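Local coordinates for protein UL16 (Human herpesvirus 5 strain ad169, PDB 2WY3), which helps the virus escape natural killer cells by retaining KLRK1 ligands such as ULBP1 and ULBP2 inside the cell and blocking their recognition, at residues E26-G32 and E126-L132; S36-N42 and P94-T100; D46-G50 and C114-E118. One frame throughout, in Å; residues are numbered along the deposited sequence.

Interaction 1: E26-G32 and E126-L132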
loop_
_atom_site.group_PDB
_atom_site.type_symbol
_atom_site.label_atom_id
_atom_site.label_comp_id
_atom_site.label_asym_id
_atom_site.label_seq_id
_atom_site.Cartn_x
_atom_site.Cartn_y
_atom_site.Cartn_z
ATOM N N GLU B 26 10.542 14.761 2.824
ATOM C CA GLU B 26 9.163 15.102 2.483
ATOM C C GLU B 26 8.441 15.178 3.829
ATOM O O GLU B 26 8.755 14.416 4.734
ATOM C CB GLU B 26 8.533 13.998 1.638
ATOM C CG GLU B 26 7.061 14.199 1.359
ATOM C CD GLU B 26 6.504 13.199 0.363
ATOM O OE1 GLU B 26 7.271 12.345 -0.142
ATOM O OE2 GLU B 26 5.290 13.276 0.080
ATOM N N THR B 27 7.452 16.063 3.947
ATOM C CA THR B 27 6.768 16.253 5.230
ATOM C C THR B 27 5.324 16.726 5.028
ATOM O O THR B 27 5.066 17.630 4.227
ATOM C CB THR B 27 7.561 17.231 6.121
ATOM O OG1 THR B 27 6.922 17.377 7.395
ATOM C CG2 THR B 27 7.690 18.589 5.439
ATOM N N TRP B 28 4.386 16.097 5.734
ATOM C CA TRP B 28 2.967 16.389 5.563
ATOM C C TRP B 28 2.189 16.008 6.802
ATOM O O TRP B 28 2.763 15.457 7.748
ATOM C CB TRP B 28 2.415 15.682 4.326
ATOM C CG TRP B 28 2.548 14.200 4.360
ATOM C CD1 TRP B 28 3.698 13.476 4.531
ATOM C CD2 TRP B 28 1.496 13.252 4.204
ATOM N NE1 TRP B 28 3.418 12.129 4.492
ATOM C CE2 TRP B 28 2.072 11.966 4.287
ATOM C CE3 TRP B 28 0.122 13.363 3.986
ATOM C CZ2 TRP B 28 1.317 10.804 4.181
ATOM C CZ3 TRP B 28 -0.625 12.205 3.874
ATOM C CH2 TRP B 28 -0.026 10.944 3.971
ATOM N N THR B 29 0.898 16.349 6.811
ATOM C CA THR B 29 0.047 16.198 7.996
ATOM C C THR B 29 -1.242 15.498 7.573
ATOM O O THR B 29 -1.796 15.802 6.503
ATOM C CB THR B 29 -0.321 17.585 8.619
ATOM O OG1 THR B 29 0.865 18.271 9.028
ATOM C CG2 THR B 29 -1.251 17.429 9.830
ATOM N N LEU B 30 -1.693 14.539 8.384
ATOM C CA LEU B 30 -3.005 13.915 8.194
ATOM C C LEU B 30 -3.876 14.213 9.402
ATOM O O LEU B 30 -3.399 14.152 10.525
ATOM C CB LEU B 30 -2.868 12.393 8.093
ATOM C CG LEU B 30 -2.397 11.901 6.733
ATOM C CD1 LEU B 30 -2.075 10.412 6.797
ATOM C CD2 LEU B 30 -3.490 12.183 5.697
ATOM N N HIS B 31 -5.155 14.495 9.164
ATOM C CA HIS B 31 -6.120 14.673 10.238
ATOM C C HIS B 31 -7.093 13.505 10.239
ATOM O O HIS B 31 -7.821 13.313 9.268
ATOM C CB HIS B 31 -6.894 15.982 10.049
ATOM C CG HIS B 31 -6.051 17.206 10.199
ATOM N ND1 HIS B 31 -5.868 17.839 11.410
ATOM C CD2 HIS B 31 -5.333 17.910 9.294
ATOM C CE1 HIS B 31 -5.076 18.884 11.243
ATOM N NE2 HIS B 31 -4.740 18.950 9.968
ATOM N N GLY B 32 -7.091 12.718 11.312
ATOM C CA GLY B 32 -8.056 11.636 11.465
ATOM C C GLY B 32 -7.579 10.323 10.868
ATOM O O GLY B 32 -8.315 9.340 10.826
ATOM N N GLU B 126 11.016 10.709 5.280
ATOM C CA GLU B 126 9.641 11.215 5.276
ATOM C C GLU B 126 9.160 11.441 6.689
ATOM O O GLU B 126 9.434 10.642 7.581
ATOM C CB GLU B 126 8.704 10.225 4.570
ATOM C CG GLU B 126 7.267 10.712 4.482
ATOM C CD GLU B 126 6.373 9.825 3.609
ATOM O OE1 GLU B 126 6.887 9.029 2.781
ATOM O OE2 GLU B 126 5.140 9.931 3.761
ATOM N N ARG B 127 8.443 12.539 6.888
ATOM C CA ARG B 127 7.892 12.871 8.195
ATOM C C ARG B 127 6.393 13.052 8.045
ATOM O O ARG B 127 5.931 13.768 7.152
ATOM C CB ARG B 127 8.526 14.161 8.727
ATOM C CG ARG B 127 7.765 14.796 9.913
ATOM C CD ARG B 127 8.558 15.985 10.441
ATOM N NE ARG B 127 9.781 15.554 11.120
ATOM C CZ ARG B 127 10.786 16.360 11.446
ATOM N NH1 ARG B 127 10.746 17.653 11.128
ATOM N NH2 ARG B 127 11.839 15.867 12.081
ATOM N N LEU B 128 5.628 12.380 8.904
ATOM C CA LEU B 128 4.178 12.517 8.876
ATOM C C LEU B 128 3.706 13.009 10.234
ATOM O O LEU B 128 4.018 12.399 11.258
ATOM C CB LEU B 128 3.518 11.169 8.568
ATOM C CG LEU B 128 2.014 11.142 8.831
ATOM C CD1 LEU B 128 1.293 12.019 7.783
ATOM C CD2 LEU B 128 1.488 9.697 8.835
ATOM N N TYR B 129 2.979 14.123 10.240
ATOM C CA TYR B 129 2.291 14.561 11.448
ATOM C C TYR B 129 0.872 14.001 11.437
ATOM O O TYR B 129 0.189 14.054 10.413
ATOM C CB TYR B 129 2.228 16.082 11.497
ATOM C CG TYR B 129 3.544 16.745 11.851
ATOM C CD1 TYR B 129 3.958 16.842 13.176
ATOM C CD2 TYR B 129 4.348 17.303 10.861
ATOM C CE1 TYR B 129 5.149 17.477 13.505
ATOM C CE2 TYR B 129 5.558 17.942 11.185
ATOM C CZ TYR B 129 5.940 18.015 12.510
ATOM O OH TYR B 129 7.123 18.627 12.857
ATOM N N VAL B 130 0.439 13.482 12.584
ATOM C CA VAL B 130 -0.898 12.903 12.744
ATOM C C VAL B 130 -1.664 13.695 13.796
ATOM O O VAL B 130 -1.153 13.934 14.893
ATOM C CB VAL B 130 -0.800 11.439 13.181
ATOM C CG1 VAL B 130 -2.173 10.892 13.578
ATOM C CG2 VAL B 130 -0.142 10.599 12.061
ATOM N N ARG B 131 -2.878 14.112 13.445
ATOM C CA ARG B 131 -3.717 14.911 14.334
ATOM C C ARG B 131 -5.091 14.271 14.407
ATOM O O ARG B 131 -5.455 13.517 13.528
ATOM C CB ARG B 131 -3.837 16.330 13.786
ATOM C CG ARG B 131 -2.498 17.053 13.734
ATOM C CD ARG B 131 -2.028 17.331 15.170
ATOM N NE ARG B 131 -0.815 18.155 15.194
ATOM C CZ ARG B 131 0.418 17.682 15.346
ATOM N NH1 ARG B 131 0.636 16.368 15.483
ATOM N NH2 ARG B 131 1.445 18.526 15.346
ATOM N N LEU B 132 -5.846 14.563 15.463
ATOM C CA LEU B 132 -7.211 14.071 15.546
ATOM C C LEU B 132 -8.042 14.732 14.455
ATOM O O LEU B 132 -7.660 15.775 13.922
ATOM C CB LEU B 132 -7.804 14.386 16.921
ATOM C CG LEU B 132 -7.087 13.800 18.140
ATOM C CD1 LEU B 132 -7.807 14.219 19.420
ATOM C CD2 LEU B 132 -7.020 12.286 18.043
#
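Strands 27-31 and 126-131 run parallel, 4.6 Å apart at closest approach and 23° from exact alignment, with Thr27 beside Arg127 and His31 beside Arg131. Six backbone hydrogen bonds join them, from Arg127 N to Glu26 O at one end to Gly32 N to Arg131 O at the other. Trp28 has the largest share of the contact. Its CG sits between the backbone N and the carbonyl carbon (chi1 59°), which turns the indole toward the neighbouring strand. Leu128 CD1 lies over one face, 3.7 Å from the centroid of the six-membered ring of Trp28. Trp28 NE1 donates to Glu126 OE2 at 2.9 Å. The bond reaches the anti side of that oxygen, tilted out of the carboxylate plane, and is bent, 148° at the hydrogen. This pair is the parallel edge of the domain's mixed sheet, with strand 27-31 outermost within this chain. Leu30 continues the apolar row, its CG 3.8 Å from Leu128 CD1. Thr27, Thr29 and His31 share the other face with Arg127, Tyr129 and Arg131. Thr29 OG1 packs on Tyr129 CB at 3.6 Å. Thr27 lies alongside the aliphatic part of Arg127, whose guanidinium goes on to a salt bridge with Asp113.

Interaction 2: S36-N42 and P94-T100. With NAG (2-acetamido-2-deoxy-beta-D-glucopyranose), chain I.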
loop_
_atom_site.group_PDB
_atom_site.type_symbol
_atom_site.label_atom_id
_atom_site.label_comp_id
_atom_site.label_asym_id
_atom_site.label_seq_id
_atom_site.Cartn_x
_atom_site.Cartn_y
_atom_site.Cartn_z
ATOM N N SER B 36 1.353 5.846 7.383
ATOM C CA SER B 36 2.645 6.247 6.864
ATOM C C SER B 36 3.195 5.103 6.032
ATOM O O SER B 36 3.209 3.951 6.481
ATOM C CB SER B 36 3.572 6.567 8.045
ATOM O OG SER B 36 4.933 6.324 7.750
ATOM N N ILE B 37 3.602 5.411 4.806
ATOM C CA ILE B 37 4.171 4.412 3.906
ATOM C C ILE B 37 5.476 4.974 3.345
ATOM O O ILE B 37 5.463 5.795 2.429
ATOM C CB ILE B 37 3.214 4.084 2.746
ATOM C CG1 ILE B 37 1.836 3.694 3.305
ATOM C CG2 ILE B 37 3.811 2.969 1.881
ATOM C CD1 ILE B 37 0.707 3.599 2.260
ATOM N N CYS B 38 6.602 4.543 3.895
ATOM C CA CYS B 38 7.883 5.117 3.511
ATOM C C CYS B 38 8.655 4.265 2.513
ATOM O O CYS B 38 8.678 3.047 2.616
ATOM C CB CYS B 38 8.690 5.382 4.758
ATOM S SG CYS B 38 7.860 6.681 5.726
ATOM N N TYR B 39 9.280 4.945 1.563
ATOM C CA TYR B 39 9.814 4.346 0.355
ATOM C C TYR B 39 11.335 4.308 0.395
ATOM O O TYR B 39 11.987 5.361 0.405
ATOM C CB TYR B 39 9.332 5.253 -0.778
ATOM C CG TYR B 39 9.484 4.791 -2.195
ATOM C CD1 TYR B 39 8.371 4.376 -2.925
ATOM C CD2 TYR B 39 10.705 4.837 -2.839
ATOM C CE1 TYR B 39 8.481 3.991 -4.247
ATOM C CE2 TYR B 39 10.828 4.450 -4.171
ATOM C CZ TYR B 39 9.709 4.029 -4.866
ATOM O OH TYR B 39 9.822 3.652 -6.185
ATOM N N TYR B 40 11.901 3.104 0.428
ATOM C CA TYR B 40 13.353 2.924 0.543
ATOM C C TYR B 40 13.901 2.177 -0.664
ATOM O O TYR B 40 13.565 1.014 -0.877
ATOM C CB TYR B 40 13.684 2.064 1.769
ATOM C CG TYR B 40 13.465 2.708 3.122
ATOM C CD1 TYR B 40 14.536 3.216 3.855
ATOM C CD2 TYR B 40 12.193 2.770 3.680
ATOM C CE1 TYR B 40 14.339 3.777 5.112
ATOM C CE2 TYR B 40 11.982 3.339 4.918
ATOM C CZ TYR B 40 13.050 3.848 5.630
ATOM O OH TYR B 40 12.829 4.400 6.866
ATOM N N GLU B 41 14.770 2.817 -1.435
ATOM C CA GLU B 41 15.428 2.119 -2.539
ATOM C C GLU B 41 16.722 1.453 -2.081
ATOM O O GLU B 41 17.407 1.964 -1.193
ATOM C CB GLU B 41 15.730 3.117 -3.669
ATOM C CG GLU B 41 14.461 3.784 -4.173
ATOM C CD GLU B 41 14.695 4.828 -5.239
ATOM O OE1 GLU B 41 15.332 5.858 -4.936
ATOM O OE2 GLU B 41 14.214 4.623 -6.373
ATOM N N ASN B 42 16.997 0.290 -2.671
ATOM C CA ASN B 42 18.268 -0.419 -2.518
ATOM C C ASN B 42 18.686 -0.700 -1.073
ATOM O O ASN B 42 19.831 -0.470 -0.677
ATOM C CB ASN B 42 19.377 0.315 -3.274
ATOM C CG ASN B 42 19.272 0.134 -4.781
ATOM O OD1 ASN B 42 18.354 -0.521 -5.278
ATOM N ND2 ASN B 42 20.220 0.707 -5.514
ATOM N N PRO B 94 13.166 -2.301 -7.128
ATOM C CA PRO B 94 13.970 -2.652 -5.947
ATOM C C PRO B 94 13.696 -1.733 -4.769
ATOM O O PRO B 94 14.592 -1.017 -4.324
ATOM C CB PRO B 94 15.417 -2.421 -6.415
ATOM C CG PRO B 94 15.348 -2.187 -7.881
ATOM C CD PRO B 94 13.982 -1.675 -8.180
ATOM N N VAL B 95 12.467 -1.762 -4.278
ATOM C CA VAL B 95 12.004 -0.844 -3.253
ATOM C C VAL B 95 11.469 -1.634 -2.071
ATOM O O VAL B 95 10.713 -2.594 -2.252
ATOM C CB VAL B 95 10.852 0.016 -3.807
ATOM C CG1 VAL B 95 10.234 0.886 -2.700
ATOM C CG2 VAL B 95 11.352 0.874 -4.972
ATOM N N THR B 96 11.843 -1.214 -0.866
ATOM C CA THR B 96 11.222 -1.732 0.341
ATOM C C THR B 96 10.345 -0.622 0.909
ATOM O O THR B 96 10.784 0.509 1.010
ATOM C CB THR B 96 12.285 -2.089 1.395
ATOM O OG1 THR B 96 13.153 -3.103 0.870
ATOM C CG2 THR B 96 11.622 -2.598 2.666
ATOM N N LYS B 97 9.104 -0.937 1.259
ATOM C CA LYS B 97 8.254 0.061 1.901
ATOM C C LYS B 97 8.041 -0.320 3.354
ATOM O O LYS B 97 7.818 -1.495 3.665
ATOM C CB LYS B 97 6.902 0.132 1.200
ATOM C CG LYS B 97 6.945 0.844 -0.143
ATOM C CD LYS B 97 5.621 0.675 -0.873
ATOM C CE LYS B 97 5.568 1.529 -2.129
ATOM N NZ LYS B 97 4.375 1.180 -2.944
ATOM N N LEU B 98 8.115 0.666 4.242
ATOM C CA LEU B 98 7.744 0.446 5.633
ATOM C C LEU B 98 6.343 1.017 5.848
ATOM O O LEU B 98 6.101 2.200 5.588
ATOM C CB LEU B 98 8.734 1.140 6.576
ATOM C CG LEU B 98 10.178 0.633 6.606
ATOM C CD1 LEU B 98 10.908 1.196 7.817
ATOM C CD2 LEU B 98 10.216 -0.893 6.625
ATOM N N TYR B 99 5.429 0.182 6.331
ATOM C CA TYR B 99 4.049 0.593 6.570
ATOM C C TYR B 99 3.789 0.749 8.046
ATOM O O TYR B 99 4.038 -0.173 8.820
ATOM C CB TYR B 99 3.074 -0.471 6.049
ATOM C CG TYR B 99 2.937 -0.514 4.557
ATOM C CD1 TYR B 99 1.815 0.024 3.932
ATOM C CD2 TYR B 99 3.924 -1.091 3.765
ATOM C CE1 TYR B 99 1.675 -0.017 2.559
ATOM C CE2 TYR B 99 3.793 -1.130 2.383
ATOM C CZ TYR B 99 2.661 -0.588 1.791
ATOM O OH TYR B 99 2.518 -0.610 0.425
ATOM N N THR B 100 3.285 1.915 8.437
ATOM C CA THR B 100 2.823 2.133 9.799
ATOM C C THR B 100 1.390 2.648 9.739
ATOM O O THR B 100 1.154 3.790 9.346
ATOM C CB THR B 100 3.700 3.170 10.538
ATOM O OG1 THR B 100 5.087 2.788 10.439
ATOM C CG2 THR B 100 3.286 3.264 12.013
HETATM C C1 NAG I . 19.955 0.426 -6.900
HETATM C C2 NAG I . 20.044 1.819 -7.512
HETATM C C3 NAG I . 20.059 1.782 -9.034
HETATM C C4 NAG I . 21.043 0.738 -9.540
HETATM C C5 NAG I . 20.776 -0.605 -8.871
HETATM C C6 NAG I . 21.762 -1.661 -9.357
HETATM C C7 NAG I . 19.049 3.765 -6.455
HETATM C C8 NAG I . 17.865 4.685 -6.503
HETATM N N2 NAG I . 18.906 2.596 -7.070
HETATM O O3 NAG I . 20.418 3.052 -9.533
HETATM O O4 NAG I . 20.912 0.599 -10.937
HETATM O O5 NAG I . 20.879 -0.480 -7.466
HETATM O O6 NAG I . 23.050 -1.352 -8.869
HETATM O O7 NAG I . 20.081 4.095 -5.872
HETATM O O HOH W 1 5.945 3.860 8.067
HETATM O O HOH W 2 15.086 -2.018 -1.297
#
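This contact is the antiparallel pairing of strands 34-41 and 95-102 in the three-stranded sheet of the predicted extracellular part of UL16, and it ends at an N-glycosylation site. Ser36 with Thr100, Cys38 with Leu98 and Tyr40 with Thr96 are hydrogen-bonded pairs, each joined by two backbone bonds. Asn42 N extends the ladder to Pro94 O at 3.2 Å. On the face bearing Ile37, Tyr39, Val95, Lys97 and Tyr99, two rings receive methyl groups. Val95 CG1 sits almost exactly over the centre of the Tyr39 ring, 3.7 Å from its centroid. Tyr39 CG lies opposite the backbone N (chi1 -169°), and this swings the ring across Val95. Ile37 CG2 covers a face of the Tyr99 ring nearer its rim, 3.9 Å from the centroid. This face meets the chain of another protein, where acidic side chains form hydrogen bonds with Tyr39 OH and Tyr99 OH. The reverse face turns to the six-stranded mixed sheet. There Tyr40 CE2 rests on Leu98 CG at 3.7 Å, and Tyr40 OH is hydrogen-bonded to Leu115 O. A water links Ser36 OG, Thr100 OG1 and Leu98 O, donating to the last. Thr100 OG1 is also hydrogen-bonded to Trp65 NE1. Asn42 ND2 is bonded covalently to C1 of the sugar, while Glu41 OE1 approaches its acetyl methyl C8 at 3.2 Å.

Interaction 3: D46-G50 and C114-E118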
loop_
_atom_site.group_PDB
_atom_site.type_symbol
_atom_site.label_atom_id
_atom_site.label_comp_id
_atom_site.label_asym_id
_atom_site.label_seq_id
_atom_site.Cartn_x
_atom_site.Cartn_y
_atom_site.Cartn_z
ATOM N N ASP B 46 21.730 -6.280 5.557
ATOM C CA ASP B 46 22.051 -5.977 6.948
ATOM C C ASP B 46 21.596 -4.587 7.387
ATOM O O ASP B 46 21.803 -4.200 8.529
ATOM C CB ASP B 46 23.550 -6.171 7.216
ATOM C CG ASP B 46 24.407 -5.041 6.649
ATOM O OD1 ASP B 46 23.881 -4.168 5.921
ATOM O OD2 ASP B 46 25.620 -5.027 6.941
ATOM N N GLU B 47 20.952 -3.843 6.492
ATOM C CA GLU B 47 20.596 -2.465 6.815
ATOM C C GLU B 47 19.417 -2.359 7.777
ATOM O O GLU B 47 18.332 -2.900 7.525
ATOM C CB GLU B 47 20.309 -1.646 5.553
ATOM C CG GLU B 47 20.147 -0.151 5.864
ATOM C CD GLU B 47 19.915 0.692 4.623
ATOM O OE1 GLU B 47 19.881 0.116 3.518
ATOM O OE2 GLU B 47 19.762 1.929 4.762
ATOM N N ILE B 48 19.636 -1.641 8.871
ATOM C CA ILE B 48 18.584 -1.347 9.822
ATOM C C ILE B 48 17.930 -0.024 9.477
ATOM O O ILE B 48 18.598 1.023 9.429
ATOM C CB ILE B 48 19.129 -1.297 11.264
ATOM C CG1 ILE B 48 19.770 -2.643 11.610
ATOM C CG2 ILE B 48 18.017 -0.930 12.226
ATOM C CD1 ILE B 48 20.596 -2.630 12.888
ATOM N N ILE B 49 16.628 -0.083 9.205
ATOM C CA ILE B 49 15.820 1.105 8.960
ATOM C C ILE B 49 14.646 1.092 9.948
ATOM O O ILE B 49 14.446 0.111 10.665
ATOM C CB ILE B 49 15.327 1.145 7.500
ATOM C CG1 ILE B 49 14.593 -0.155 7.127
ATOM C CG2 ILE B 49 16.514 1.347 6.562
ATOM C CD1 ILE B 49 13.946 -0.097 5.746
ATOM N N GLY B 50 13.880 2.169 10.027
ATOM C CA GLY B 50 12.790 2.160 10.983
ATOM C C GLY B 50 12.029 3.453 11.076
ATOM O O GLY B 50 12.274 4.398 10.313
ATOM N N CYS B 114 10.369 8.522 9.294
ATOM C CA CYS B 114 10.994 7.351 8.675
ATOM C C CYS B 114 12.476 7.603 8.525
ATOM O O CYS B 114 12.888 8.558 7.865
ATOM C CB CYS B 114 10.375 7.059 7.319
ATOM S SG CYS B 114 8.669 6.463 7.545
ATOM N N LEU B 115 13.275 6.724 9.131
ATOM C CA LEU B 115 14.683 6.982 9.366
ATOM C C LEU B 115 15.551 6.169 8.442
ATOM O O LEU B 115 15.189 5.056 8.077
ATOM C CB LEU B 115 15.058 6.569 10.797
ATOM C CG LEU B 115 14.247 7.184 11.939
ATOM C CD1 LEU B 115 14.811 6.699 13.281
ATOM C CD2 LEU B 115 14.287 8.697 11.848
ATOM N N ARG B 116 16.700 6.733 8.090
ATOM C CA ARG B 116 17.752 6.004 7.381
ATOM C C ARG B 116 19.100 6.612 7.704
ATOM O O ARG B 116 19.221 7.825 7.844
ATOM C CB ARG B 116 17.554 6.065 5.863
ATOM C CG ARG B 116 18.318 4.956 5.120
ATOM C CD ARG B 116 17.967 4.893 3.636
ATOM N NE ARG B 116 18.452 3.624 3.074
ATOM C CZ ARG B 116 18.172 3.185 1.855
ATOM N NH1 ARG B 116 17.409 3.912 1.042
ATOM N NH2 ARG B 116 18.659 2.022 1.450
ATOM N N CYS B 117 20.122 5.770 7.742
ATOM C CA CYS B 117 21.485 6.236 7.960
ATOM C C CYS B 117 22.190 6.442 6.621
ATOM O O CYS B 117 22.215 5.541 5.790
ATOM C CB CYS B 117 22.240 5.213 8.805
ATOM S SG CYS B 117 23.896 5.717 9.291
ATOM N N GLU B 118 22.756 7.624 6.412
ATOM C CA GLU B 118 23.518 7.878 5.197
ATOM C C GLU B 118 24.844 8.526 5.587
ATOM O O GLU B 118 24.870 9.501 6.341
ATOM C CB GLU B 118 22.738 8.774 4.233
ATOM C CG GLU B 118 23.561 9.198 3.016
ATOM C CD GLU B 118 22.949 10.359 2.243
ATOM O OE1 GLU B 118 21.743 10.638 2.419
ATOM O OE2 GLU B 118 23.679 10.994 1.452
HETATM O O HOH W 3 19.654 2.935 7.404
#
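Glu47 and Arg116 both reach across with extended side chains, each with CG opposite its backbone N (chi1 -171° and -160°). The two side chains cross at about a right angle, but their flat ends come nearly coplanar, 26° apart. Arg116 grips the carboxylate side-on. Its NE donates to Glu47 OE2 at 2.7 Å, and its NH2 donates to Glu47 OE1 at 3.1 Å. OE1 uses its syn lone pair; OE2 is met on the syn side, somewhat out of the carboxylate plane. Both lie in the guanidinium plane, and both bonds are nearly straight. The two-point grip restrains the rotation of the carboxylate. Arg116 NH2 is also hydrogen-bonded to Glu41 O. The salt bridge lies where strands 49-55 and 110-118, antiparallel neighbours in the mixed sheet, diverge. Their backbones are tied by Leu115 N to Gly50 O at 2.8 Å. Towards Glu47 a water fills in: it accepts from Cys117 N at 2.9 Å and lies within donating distance of Glu47 OE2 and Ile48 O. Leu115 CB packs against Gly50 O at 3.6 Å. Gly50 N is buried here and has no hydrogen-bonding partner in the model. Cys117 is tied to Cys12 by a disulfide.

Interactions 1 and 3 belong to the same mixed sheet, where strands 121-131 and 110-118 are neighbours; Glu126 O lies 2.9 Å from Cys114 N, a probable hydrogen bond. Their centres are about 20 Å apart, on opposite sides of the chain's centre. Interaction 2 lies in the three-stranded antiparallel sheet. It is joined to interaction 3 by the disulfide between Cys38 SG and Cys114 SG (2.0 Å), and their centres are about 11 Å apart. Interactions 1 and 2 meet by packing, with Leu128 CD2 3.8 Å from Ser36 CB. The glycan on Asn42 leaves the end of interaction 2, and the side chain of Arg116 in interaction 3 lies about 7 Å from a bound sugar.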